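Single-stranded DNA-binding protein DdrB (Deinococcus radiodurans, PDB 4NOE) binds single-stranded DNA and assists its accurate annealing, probably as part of the response to DNA damage. Local coordinates at residues E[110-113]-E[114-117]. Sequence-based numbering, arbitrary orientation.
Sequences GAKV and SDPQ. With nucleotides of chain F.
Lys112 and Asp115 close a type I beta turn just beyond the end of strand 104-110: the N-H of Asp115 reaches back to the carbonyl O of Lys112 (N to O 3.1 Å). The carboxylate of Asp115 adds a second, nearly straight bond in the reverse direction. Its CG lies anti to its own carbonyl carbon (chi1 -69°), and this brings OD2 over the mouth of the turn, where it takes the backbone N-H of Lys112 (OD2 to Lys112 N 2.6 Å) on the anti side of the carboxylate, 33° out of its plane. The same oxygen lies 3.4 Å from CA of Ala111, whose small methyl group packs against Glu128 and Val130 of strand 128-135. Aspartate suits the place because its short arm serves both the turn and a salt bridge from OD2 to Arg109. With an alanine here, the Lys112 N-H and the Arg109 guanidinium would probably lose this shared acceptor, leaving the turn less rigid. Lys112 lays its extended chain along the DNA backbone: CG passes 3.8 Å from O3' of DG29 of chain F, and CE lies 3.7 Å from OP2 of DC30 of chain F. NZ is hydrogen-bonded to His84, and its positive charge may still add some attraction for the phosphate. Gly110 gives a weak hydrogen bond from its N to OP1 of DG29 of chain F (3.3 Å); a side chain on it would run into O3' of DC28 of chain F. At the turn's two corners the compact Val113 packs on Lys122, and Ser114 on Gly48, of a second subunit. This is a type I beta turn with a side-chain carboxylate supplementing its backbone bond, set at a subunit boundary, its leading arm lining the sugar-phosphate backbone in the single-stranded DNA-binding site.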
# COMPACT_ATOMS: atom_id res chain seq x y z
N GLY E 110 21.57 3.47 -9.00
CA GLY E 110 20.65 3.71 -7.92
C GLY E 110 19.32 4.21 -8.46
O GLY E 110 19.28 4.91 -9.48
N ALA E 111 18.23 3.83 -7.80
CA ALA E 111 16.91 4.29 -8.22
C ALA E 111 16.82 5.80 -8.05
O ALA E 111 17.41 6.36 -7.12
CB ALA E 111 15.83 3.61 -7.39
N LYS E 112 16.08 6.44 -8.94
CA LYS E 112 15.80 7.87 -8.84
C LYS E 112 14.38 8.04 -8.32
O LYS E 112 13.59 7.09 -8.34
CB LYS E 112 15.94 8.53 -10.21
CG LYS E 112 17.37 8.47 -10.74
CD LYS E 112 17.50 8.95 -12.18
CE LYS E 112 18.94 8.71 -12.65
NZ LYS E 112 19.34 9.57 -13.79
N VAL E 113 14.06 9.25 -7.86
CA VAL E 113 12.71 9.51 -7.38
C VAL E 113 11.66 9.20 -8.47
O VAL E 113 10.57 8.74 -8.18
CB VAL E 113 12.56 10.95 -6.82
CG1 VAL E 113 12.53 11.98 -7.95
CG2 VAL E 113 11.31 11.07 -5.98
N SER E 114 12.03 9.41 -9.73
CA SER E 114 11.08 9.20 -10.81
C SER E 114 10.94 7.74 -11.28
O SER E 114 10.04 7.43 -12.06
CB SER E 114 11.41 10.11 -11.99
OG SER E 114 12.76 9.96 -12.42
N ASP E 115 11.81 6.84 -10.81
CA ASP E 115 11.69 5.42 -11.19
C ASP E 115 10.46 4.76 -10.56
O ASP E 115 10.27 4.81 -9.35
CB ASP E 115 12.94 4.61 -10.81
CG ASP E 115 14.16 4.98 -11.64
OD1 ASP E 115 14.02 5.14 -12.88
OD2 ASP E 115 15.27 5.11 -11.06
N PRO E 116 9.64 4.13 -11.40
CA PRO E 116 8.45 3.40 -10.94
C PRO E 116 8.88 2.21 -10.12
O PRO E 116 10.05 1.81 -10.17
CB PRO E 116 7.80 2.92 -12.24
CG PRO E 116 8.91 2.85 -13.23
CD PRO E 116 9.88 3.95 -12.85
N GLN E 117 7.95 1.65 -9.37
CA GLN E 117 8.26 0.65 -8.36
C GLN E 117 8.77 -0.63 -9.00
O GLN E 117 9.72 -1.25 -8.51
CB GLN E 117 7.02 0.36 -7.51
P DG F 29 23.34 6.97 -7.67
OP1 DG F 29 23.63 6.07 -8.75
OP2 DG F 29 24.35 7.83 -7.15
O5' DG F 29 22.14 7.93 -8.03
C5' DG F 29 20.79 7.55 -7.74
C4' DG F 29 19.95 8.74 -7.35
O4' DG F 29 20.25 9.11 -6.00
C3' DG F 29 20.15 10.00 -8.20
O3' DG F 29 19.00 10.84 -8.29
C2' DG F 29 21.17 10.77 -7.41
C1' DG F 29 20.88 10.38 -5.97
N9 DG F 29 22.10 10.26 -5.19
C8 DG F 29 23.38 10.28 -5.67
N7 DG F 29 24.28 10.17 -4.74
C5 DG F 29 23.55 10.10 -3.57
C6 DG F 29 23.97 9.97 -2.23
O6 DG F 29 25.12 9.90 -1.79
N1 DG F 29 22.90 9.92 -1.35
C2 DG F 29 21.58 9.98 -1.72
N2 DG F 29 20.69 9.91 -0.73
N3 DG F 29 21.17 10.11 -2.96
C4 DG F 29 22.20 10.16 -3.83
P DC F 30 18.85 11.92 -9.44
OP1 DC F 30 17.45 12.04 -9.67
OP2 DC F 30 19.76 11.61 -10.50
O5' DC F 30 19.52 13.25 -8.89
C5' DC F 30 18.76 14.21 -8.17
C4' DC F 30 18.24 13.61 -6.89
O4' DC F 30 19.34 12.99 -6.20
C3' DC F 30 17.71 14.62 -5.89
O3' DC F 30 16.95 13.87 -4.95
C2' DC F 30 18.98 15.06 -5.20
C1' DC F 30 19.63 13.72 -5.03
N1 DC F 30 21.07 13.66 -4.78
C2 DC F 30 21.51 13.70 -3.47
O2 DC F 30 20.68 13.85 -2.56
N3 DC F 30 22.83 13.60 -3.21
C4 DC F 30 23.69 13.45 -4.21
N4 DC F 30 24.98 13.35 -3.91
C5 DC F 30 23.27 13.39 -5.57
C6 DC F 30 21.96 13.49 -5.80
P DC F 28 26.88 3.32 -6.03
OP1 DC F 28 26.65 3.33 -7.45
OP2 DC F 28 27.95 4.12 -5.54
O5' DC F 28 25.57 3.77 -5.27
C5' DC F 28 24.28 3.47 -5.76
C4' DC F 28 23.27 4.38 -5.10
O4' DC F 28 23.32 4.21 -3.68
C3' DC F 28 23.50 5.85 -5.35
O3' DC F 28 22.75 6.15 -6.50
C2' DC F 28 22.95 6.50 -4.09
C1' DC F 28 23.06 5.42 -3.02
N1 DC F 28 24.10 5.60 -2.00
C2 DC F 28 23.77 5.49 -0.65
O2 DC F 28 22.59 5.31 -0.34
N3 DC F 28 24.74 5.61 0.28
C4 DC F 28 26.00 5.80 -0.09
N4 DC F 28 26.92 5.91 0.86
C5 DC F 28 26.37 5.89 -1.46
C6 DC F 28 25.40 5.78 -2.38